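Local coordinates for aminotransferase (Paracoccus denitrificans, PDB 4GRX), which probably transfers amino groups from amines to keto acids or other carbonyl acceptors with pyridoxal phosphate, as a class III omega-aminotransferase, at residues F118-A132 against M306-E320. Numbering follows the deposited sequence.
With NA (sodium ion), chain E.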
ATOM      1  N   PHE A 118     -16.064  19.484   1.265  1.00 45.41           N
ATOM      2  CA  PHE A 118     -17.423  18.918   1.211  1.00 47.49           C
ATOM      3  C   PHE A 118     -18.223  19.194   2.488  1.00 50.07           C
ATOM      4  O   PHE A 118     -17.640  19.238   3.584  1.00 49.58           O
ATOM      5  CB  PHE A 118     -17.368  17.401   0.975  1.00 46.16           C
ATOM      6  CG  PHE A 118     -16.430  16.972  -0.131  1.00 43.87           C
ATOM      7  CD1 PHE A 118     -16.556  17.487  -1.422  1.00 43.77           C
ATOM      8  CD2 PHE A 118     -15.442  16.028   0.117  1.00 41.91           C
ATOM      9  CE1 PHE A 118     -15.709  17.089  -2.433  1.00 42.21           C
ATOM     10  CE2 PHE A 118     -14.588  15.619  -0.895  1.00 40.57           C
ATOM     11  CZ  PHE A 118     -14.724  16.150  -2.175  1.00 40.76           C
ATOM     12  N   ASP A 119     -19.542  19.359   2.369  1.00 44.41           N
ATOM     13  CA  ASP A 119     -20.378  19.547   3.578  1.00 47.99           C
ATOM     14  C   ASP A 119     -20.518  18.306   4.457  1.00 47.82           C
ATOM     15  O   ASP A 119     -20.567  18.411   5.678  1.00 49.37           O
ATOM     16  CB  ASP A 119     -21.763  20.121   3.246  1.00 50.54           C
ATOM     17  CG  ASP A 119     -21.752  21.637   3.138  1.00 52.33           C
ATOM     18  OD1 ASP A 119     -20.647  22.219   3.014  1.00 52.09           O
ATOM     19  OD2 ASP A 119     -22.844  22.247   3.178  1.00 54.59           O
ATOM     20  N   ASN A 120     -20.604  17.144   3.821  1.00 46.24           N
ATOM     21  CA  ASN A 120     -20.571  15.860   4.512  1.00 46.36           C
ATOM     22  C   ASN A 120     -19.932  14.851   3.568  1.00 43.90           C
ATOM     23  O   ASN A 120     -19.686  15.169   2.399  1.00 42.48           O
ATOM     24  CB  ASN A 120     -21.979  15.415   4.917  1.00 48.33           C
ATOM     25  CG  ASN A 120     -22.889  15.234   3.725  1.00 48.56           C
ATOM     26  OD1 ASN A 120     -22.789  14.247   2.998  1.00 48.01           O
ATOM     27  ND2 ASN A 120     -23.774  16.196   3.505  1.00 49.88           N
ATOM     28  N   GLY A 121     -19.657  13.648   4.060  1.00 42.96           N
ATOM     29  CA  GLY A 121     -19.034  12.643   3.225  0.88 40.90           C
ATOM     30  C   GLY A 121     -18.606  11.396   3.956  1.00 40.93           C
ATOM     31  O   GLY A 121     -18.979  11.179   5.095  1.00 42.42           O
ATOM     32  N   ARG A 122     -17.823  10.565   3.278  1.00 39.86           N
ATOM     33  CA  ARG A 122     -17.292   9.336   3.872  1.00 39.85           C
ATOM     34  C   ARG A 122     -15.809   9.142   3.532  1.00 37.20           C
ATOM     35  O   ARG A 122     -15.299   9.660   2.535  1.00 35.06           O
ATOM     36  CB  ARG A 122     -18.134   8.104   3.473  1.00 40.73           C
ATOM     37  CG  ARG A 122     -19.542   8.067   4.061  1.00 44.00           C
ATOM     38  CD  ARG A 122     -20.134   6.659   4.044  1.00 45.49           C
ATOM     39  NE  ARG A 122     -21.576   6.649   4.297  1.00 48.41           N
ATOM     40  CZ  ARG A 122     -22.134   6.567   5.507  1.00 51.60           C
ATOM     41  NH1 ARG A 122     -21.375   6.483   6.591  1.00 52.85           N
ATOM     42  NH2 ARG A 122     -23.457   6.566   5.644  1.00 52.96           N
ATOM     43  N   VAL A 123     -15.133   8.381   4.382  1.00 37.34           N
ATOM     44  CA  VAL A 123     -13.685   8.223   4.329  1.00 36.47           C
ATOM     45  C   VAL A 123     -13.327   6.726   4.356  1.00 36.22           C
ATOM     46  O   VAL A 123     -13.791   5.974   5.232  1.00 36.88           O
ATOM     47  CB  VAL A 123     -13.011   8.962   5.527  1.00 37.38           C
ATOM     48  CG1 VAL A 123     -11.500   9.026   5.370  1.00 35.86           C
ATOM     49  CG2 VAL A 123     -13.580  10.370   5.701  1.00 38.17           C
ATOM     50  N   PHE A 124     -12.513   6.304   3.388  1.00 35.30           N
ATOM     51  CA  PHE A 124     -11.910   4.969   3.397  1.00 35.63           C
ATOM     52  C   PHE A 124     -10.373   5.072   3.464  1.00 34.43           C
ATOM     53  O   PHE A 124      -9.784   5.979   2.866  1.00 33.68           O
ATOM     54  CB  PHE A 124     -12.361   4.164   2.178  1.00 36.42           C
ATOM     55  CG  PHE A 124     -11.991   2.703   2.245  1.00 39.12           C
ATOM     56  CD1 PHE A 124     -12.745   1.808   3.019  1.00 41.50           C
ATOM     57  CD2 PHE A 124     -10.882   2.210   1.535  1.00 38.67           C
ATOM     58  CE1 PHE A 124     -12.404   0.458   3.079  1.00 41.75           C
ATOM     59  CE2 PHE A 124     -10.542   0.862   1.592  1.00 38.72           C
ATOM     60  CZ  PHE A 124     -11.306  -0.010   2.363  1.00 40.88           C
ATOM     61  N   TYR A 125      -9.723   4.162   4.195  1.00 33.76           N
ATOM     62  CA  TYR A 125      -8.274   4.299   4.428  1.00 32.31           C
ATOM     63  C   TYR A 125      -7.384   3.310   3.665  1.00 30.73           C
ATOM     64  O   TYR A 125      -7.795   2.191   3.348  1.00 30.05           O
ATOM     65  CB  TYR A 125      -7.951   4.276   5.928  1.00 33.27           C
ATOM     66  CG  TYR A 125      -8.516   5.456   6.696  1.00 34.37           C
ATOM     67  CD1 TYR A 125      -7.888   6.697   6.665  1.00 34.09           C
ATOM     68  CD2 TYR A 125      -9.677   5.325   7.457  1.00 35.56           C
ATOM     69  CE1 TYR A 125      -8.404   7.779   7.358  1.00 35.18           C
ATOM     70  CE2 TYR A 125     -10.201   6.401   8.149  1.00 36.72           C
ATOM     71  CZ  TYR A 125      -9.560   7.628   8.098  1.00 36.64           C
ATOM     72  OH  TYR A 125     -10.069   8.702   8.793  1.00 37.80           O
ATOM     73  N   THR A 126      -6.158   3.752   3.385  1.00 29.70           N
ATOM     74  CA  THR A 126      -5.139   2.920   2.762  1.00 28.85           C
ATOM     75  C   THR A 126      -3.807   3.192   3.434  1.00 29.97           C
ATOM     76  O   THR A 126      -3.723   4.000   4.374  1.00 30.92           O
ATOM     77  CB  THR A 126      -4.971   3.249   1.272  1.00 27.02           C
ATOM     78  OG1 THR A 126      -4.569   4.613   1.133  1.00 26.40           O
ATOM     79  CG2 THR A 126      -6.259   3.047   0.526  1.00 26.68           C
ATOM     80  N   ASN A 127      -2.753   2.551   2.939  1.00 29.67           N
ATOM     81  CA  ASN A 127      -1.413   2.845   3.446  1.00 30.41           C
ATOM     82  C   ASN A 127      -0.686   3.874   2.603  1.00 29.34           C
ATOM     83  O   ASN A 127       0.013   4.729   3.139  1.00 30.70           O
ATOM     84  CB  ASN A 127      -0.585   1.570   3.586  1.00 31.32           C
ATOM     85  CG  ASN A 127      -1.224   0.569   4.531  1.00 32.93           C
ATOM     86  OD1 ASN A 127      -1.462   0.871   5.702  1.00 34.68           O
ATOM     87  ND2 ASN A 127      -1.519  -0.621   4.026  1.00 32.47           N
ATOM     88  N   SER A 128      -0.875   3.816   1.289  1.00 27.39           N
ATOM     89  CA  SER A 128      -0.167   4.697   0.368  0.88 25.94           C
ATOM     90  C   SER A 128      -1.127   5.452  -0.527  1.00 25.29           C
ATOM     91  O   SER A 128      -2.299   5.106  -0.623  1.00 25.37           O
ATOM     92  CB  SER A 128       0.775   3.870  -0.489  0.75 25.02           C
ATOM     93  OG  SER A 128       0.042   2.979  -1.311  0.75 24.02           O
ATOM     94  N   GLY A 129      -0.631   6.486  -1.196  1.00 25.05           N
ATOM     95  CA  GLY A 129      -1.439   7.210  -2.176  1.00 23.83           C
ATOM     96  C   GLY A 129      -1.782   6.333  -3.364  1.00 22.79           C
ATOM     97  O   GLY A 129      -2.903   6.422  -3.905  1.00 23.31           O
ATOM     98  N   SER A 130      -0.830   5.484  -3.768  1.00 21.65           N
ATOM     99  CA  SER A 130      -1.029   4.501  -4.852  1.00 20.39           C
ATOM    100  C   SER A 130      -2.216   3.574  -4.585  1.00 20.28           C
ATOM    101  O   SER A 130      -3.080   3.423  -5.432  1.00 19.89           O
ATOM    102  CB  SER A 130       0.237   3.662  -5.081  1.00 19.90           C
ATOM    103  OG  SER A 130       1.267   4.402  -5.714  1.00 19.37           O
ATOM    104  N   GLU A 131      -2.233   2.947  -3.410  1.00 21.12           N
ATOM    105  CA  GLU A 131      -3.366   2.147  -2.946  1.00 21.37           C
ATOM    106  C   GLU A 131      -4.683   2.927  -2.996  1.00 21.07           C
ATOM    107  O   GLU A 131      -5.680   2.394  -3.439  1.00 20.58           O
ATOM    108  CB  GLU A 131      -3.133   1.664  -1.521  1.00 23.07           C
ATOM    109  CG  GLU A 131      -2.239   0.445  -1.390  1.00 24.22           C
ATOM    110  CD  GLU A 131      -1.988   0.004   0.063  1.00 25.84           C
ATOM    111  OE1 GLU A 131      -1.868   0.847   0.971  1.00 26.82           O
ATOM    112  OE2 GLU A 131      -1.869  -1.213   0.302  1.00 26.88           O
ATOM    113  N   ALA A 132      -4.674   4.181  -2.543  1.00 21.30           N
ATOM    114  CA  ALA A 132      -5.855   5.030  -2.558  1.00 21.69           C
ATOM    115  C   ALA A 132      -6.416   5.266  -3.976  1.00 21.47           C
ATOM    116  O   ALA A 132      -7.626   5.173  -4.196  1.00 21.54           O
ATOM    117  CB  ALA A 132      -5.567   6.347  -1.868  1.00 22.10           C
ATOM    118  N   MET A 306       0.042   6.507   5.461  1.00 31.89           N
ATOM    119  CA  MET A 306      -1.393   6.701   5.511  1.00 33.01           C
ATOM    120  C   MET A 306      -1.903   7.208   4.182  1.00 32.07           C
ATOM    121  O   MET A 306      -1.276   8.064   3.552  1.00 32.39           O
ATOM    122  CB  MET A 306      -1.725   7.737   6.570  1.00 35.61           C
ATOM    123  CG  MET A 306      -3.167   7.745   7.035  1.00 38.39           C
ATOM    124  SD  MET A 306      -3.387   6.718   8.501  1.00 42.16           S
ATOM    125  CE  MET A 306      -4.881   7.477   9.106  1.00 40.56           C
ATOM    126  N   GLY A 307      -3.047   6.675   3.767  1.00 31.47           N
ATOM    127  CA  GLY A 307      -3.801   7.195   2.632  1.00 29.52           C
ATOM    128  C   GLY A 307      -5.277   7.324   2.966  1.00 29.03           C
ATOM    129  O   GLY A 307      -5.808   6.596   3.809  1.00 29.23           O
ATOM    130  N   ALA A 308      -5.942   8.259   2.300  1.00 28.65           N
ATOM    131  CA  ALA A 308      -7.375   8.457   2.494  1.00 29.10           C
ATOM    132  C   ALA A 308      -8.090   8.824   1.210  1.00 28.70           C
ATOM    133  O   ALA A 308      -7.662   9.710   0.455  1.00 28.54           O
ATOM    134  CB  ALA A 308      -7.642   9.506   3.554  1.00 29.17           C
ATOM    135  N   VAL A 309      -9.193   8.127   0.984  1.00 28.76           N
ATOM    136  CA  VAL A 309     -10.152   8.471  -0.046  1.00 28.18           C
ATOM    137  C   VAL A 309     -11.295   9.170   0.692  1.00 29.14           C
ATOM    138  O   VAL A 309     -11.914   8.555   1.584  1.00 29.84           O
ATOM    139  CB  VAL A 309     -10.646   7.187  -0.746  1.00 27.99           C
ATOM    140  CG1 VAL A 309     -11.853   7.454  -1.641  1.00 28.15           C
ATOM    141  CG2 VAL A 309      -9.513   6.560  -1.536  1.00 26.95           C
ATOM    142  N   ILE A 310     -11.537  10.448   0.355  1.00 28.82           N
ATOM    143  CA  ILE A 310     -12.672  11.217   0.892  1.00 29.80           C
ATOM    144  C   ILE A 310     -13.778  11.462  -0.151  1.00 29.73           C
ATOM    145  O   ILE A 310     -13.658  12.344  -1.006  1.00 29.62           O
ATOM    146  CB  ILE A 310     -12.246  12.594   1.443  1.00 30.42           C
ATOM    147  CG1 ILE A 310     -11.013  12.481   2.341  1.00 30.41           C
ATOM    148  CG2 ILE A 310     -13.407  13.238   2.201  1.00 31.51           C
ATOM    149  CD1 ILE A 310     -10.428  13.825   2.733  1.00 30.50           C
ATOM    150  N   LEU A 311     -14.858  10.698  -0.073  1.00 29.89           N
ATOM    151  CA  LEU A 311     -15.972  10.877  -1.006  1.00 29.93           C
ATOM    152  C   LEU A 311     -16.849  12.077  -0.630  1.00 30.93           C
ATOM    153  O   LEU A 311     -17.300  12.178   0.518  1.00 32.30           O
ATOM    154  CB  LEU A 311     -16.831   9.611  -1.053  1.00 30.25           C
ATOM    155  CG  LEU A 311     -16.152   8.288  -1.414  1.00 29.41           C
ATOM    156  CD1 LEU A 311     -17.063   7.115  -1.079  1.00 30.19           C
ATOM    157  CD2 LEU A 311     -15.744   8.257  -2.880  1.00 28.34           C
ATOM    158  N   GLY A 312     -17.086  12.975  -1.590  1.00 30.36           N
ATOM    159  CA  GLY A 312     -18.063  14.065  -1.433  1.00 31.73           C
ATOM    160  C   GLY A 312     -19.480  13.507  -1.289  1.00 32.99           C
ATOM    161  O   GLY A 312     -19.699  12.310  -1.525  1.00 32.99           O
ATOM    162  N   PRO A 313     -20.457  14.361  -0.934  1.00 34.20           N
ATOM    163  CA  PRO A 313     -21.826  13.877  -0.635  1.00 35.35           C
ATOM    164  C   PRO A 313     -22.454  12.966  -1.708  1.00 34.63           C
ATOM    165  O   PRO A 313     -23.004  11.909  -1.376  1.00 35.15           O
ATOM    166  CB  PRO A 313     -22.646  15.164  -0.479  1.00 36.81           C
ATOM    167  CG  PRO A 313     -21.645  16.230  -0.182  1.00 36.66           C
ATOM    168  CD  PRO A 313     -20.356  15.830  -0.851  1.00 34.93           C
ATOM    169  N   ASP A 314     -22.380  13.356  -2.973  1.00 41.49           N
ATOM    170  CA  ASP A 314     -23.089  12.595  -3.993  1.00 41.45           C
ATOM    171  C   ASP A 314     -22.538  11.155  -4.116  1.00 40.51           C
ATOM    172  O   ASP A 314     -23.296  10.180  -4.064  1.00 41.89           O
ATOM    173  CB  ASP A 314     -23.088  13.343  -5.325  1.00 40.32           C
ATOM    174  CG  ASP A 314     -23.813  12.586  -6.414  1.00 40.99           C
ATOM    175  OD1 ASP A 314     -25.033  12.331  -6.276  1.00 43.20           O
ATOM    176  OD2 ASP A 314     -23.155  12.240  -7.411  1.00 39.29           O
ATOM    177  N   LEU A 315     -21.220  11.021  -4.243  1.00 38.16           N
ATOM    178  CA  LEU A 315     -20.605   9.697  -4.273  1.00 37.39           C
ATOM    179  C   LEU A 315     -20.792   8.919  -2.958  1.00 38.99           C
ATOM    180  O   LEU A 315     -21.013   7.712  -2.985  1.00 39.81           O
ATOM    181  CB  LEU A 315     -19.135   9.782  -4.667  1.00 34.82           C
ATOM    182  CG  LEU A 315     -18.822  10.205  -6.103  1.00 33.30           C
ATOM    183  CD1 LEU A 315     -17.316  10.248  -6.301  1.00 31.10           C
ATOM    184  CD2 LEU A 315     -19.458   9.268  -7.120  1.00 33.89           C
ATOM    185  N   ALA A 316     -20.716   9.610  -1.819  1.00 39.60           N
ATOM    186  CA  ALA A 316     -20.985   8.991  -0.521  1.00 41.54           C
ATOM    187  C   ALA A 316     -22.358   8.332  -0.503  1.00 44.35           C
ATOM    188  O   ALA A 316     -22.462   7.160  -0.179  1.00 45.64           O
ATOM    189  CB  ALA A 316     -20.856  10.002   0.606  1.00 42.00           C
ATOM    190  N   LYS A 317     -23.407   9.069  -0.874  1.00 45.61           N
ATOM    191  CA  LYS A 317     -24.746   8.488  -0.955  1.00 48.43           C
ATOM    192  C   LYS A 317     -24.723   7.245  -1.840  1.00 48.01           C
ATOM    193  O   LYS A 317     -25.081   6.148  -1.403  1.00 49.94           O
ATOM    194  CB  LYS A 317     -25.772   9.479  -1.528  1.00 49.85           C
ATOM    195  CG  LYS A 317     -26.115  10.686  -0.665  1.00 51.57           C
ATOM    196  CD  LYS A 317     -27.538  11.161  -0.961  1.00 54.28           C
ATOM    197  CE  LYS A 317     -27.620  12.680  -1.094  1.00 54.23           C
ATOM    198  NZ  LYS A 317     -26.942  13.169  -2.335  1.00 51.54           N
ATOM    199  N   ARG A 318     -24.286   7.436  -3.083  1.00 45.65           N
ATOM    200  CA  ARG A 318     -24.349   6.401  -4.110  1.00 45.36           C
ATOM    201  C   ARG A 318     -23.565   5.123  -3.768  1.00 45.43           C
ATOM    202  O   ARG A 318     -24.096   4.009  -3.933  1.00 47.14           O
ATOM    203  CB  ARG A 318     -23.961   6.975  -5.476  1.00 42.73           C
ATOM    204  CG  ARG A 318     -25.091   7.758  -6.129  1.00 43.33           C
ATOM    205  CD  ARG A 318     -24.582   8.690  -7.212  1.00 40.98           C
ATOM    206  NE  ARG A 318     -24.098   7.972  -8.392  1.00 39.54           N
ATOM    207  CZ  ARG A 318     -23.215   8.466  -9.254  1.00 37.14           C
ATOM    208  NH1 ARG A 318     -22.711   9.682  -9.072  1.00 35.72           N
ATOM    209  NH2 ARG A 318     -22.828   7.737 -10.293  1.00 36.30           N
ATOM    210  N   VAL A 319     -22.336   5.289  -3.269  1.00 43.78           N
ATOM    211  CA  VAL A 319     -21.505   4.159  -2.830  1.00 44.23           C
ATOM    212  C   VAL A 319     -22.178   3.428  -1.671  1.00 47.72           C
ATOM    213  O   VAL A 319     -22.330   2.205  -1.708  1.00 49.21           O
ATOM    214  CB  VAL A 319     -20.074   4.593  -2.427  1.00 41.75           C
ATOM    215  CG1 VAL A 319     -19.324   3.456  -1.754  1.00 42.15           C
ATOM    216  CG2 VAL A 319     -19.307   5.086  -3.641  1.00 38.91           C
ATOM    217  N   GLU A 320     -22.596   4.190  -0.660  1.00 49.50           N
ATOM    218  CA  GLU A 320     -23.295   3.647   0.504  1.00 53.09           C
ATOM    219  C   GLU A 320     -24.495   2.795   0.107  1.00 55.90           C
ATOM    220  O   GLU A 320     -24.602   1.649   0.550  1.00 58.34           O
ATOM    221  CB  GLU A 320     -23.729   4.772   1.439  1.00 54.38           C
ATOM    222  CG  GLU A 320     -24.689   4.335   2.528  1.00 58.74           C
ATOM    223  CD  GLU A 320     -25.657   5.436   2.915  1.00 60.67           C
ATOM    224  OE1 GLU A 320     -25.206   6.431   3.537  1.00 60.24           O
ATOM    225  OE2 GLU A 320     -26.865   5.302   2.598  1.00 62.77           O
TER
HETATM  226 NA    NA E 501     -16.090  19.990   5.035  1.00 28.17          NA
HETATM  227  O   HOH W   1     -15.976  22.208   4.827  1.00 36.59           O
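Strands 122-126 and 307-311 pair antiparallel at the edge, within this subunit, of the seven-stranded sheet in the large, PLP-binding domain of this fold-type I aminotransferase; the V123 backbone bonds the second subunit. R122 and L311, F124 and V309, and T126 and G307 are the hydrogen-bonded pairs, each joined by two backbone bonds; F124 N reaches V309 O at 2.9 Å. T126 OG1 donates to S128 O, and these two oxygens occupy the side on which a CB of G307 would project. On the face carrying V123 and Y125, M306 CE meets the Y125 ring at CE1 (3.9 Å); the methionine, bent at chi2 (93°), doubles back to it. Y125 OH bonds S109 on helix 103-115, which covers this face. On the other face, V309 CG2 packs on A132 CB (4.0 Å). Strand 122-126 runs through a short turn into helix 129-146, whose N-terminus faces the cofactor phosphate, as in fold-type I enzymes: G129 N and S130 OG bond the phosphate of the PLP-lysine at position 297. A capping box closes that end: S128 OG accepts from E131 N, and E131 OE1 from S128 N and also N127 N. S128 OG also bonds E131 of the second subunit. At the far end, the F118 ring lies over G312 CA, 3.5 Å from its centroid (CH-pi), with CD2 4.0 Å from I310 CG2. F118 O binds sodium at 2.2 Å; backbone carbonyls of V113, E114 and S116 and a water complete the site. An alanine in place of F118 would probably open a gap over G312 CA and beside I310. R122, extended from CG to NE, carries NH2 to E320 OE1 (2.7 Å), a salt bridge with OE1 at the guanidinium edge, near its plane; NH2 meets OE1 on its anti side, 32° out of the carboxylate plane, the planes 66° apart. NH1 bonds E24 O and S27 O of the second subunit.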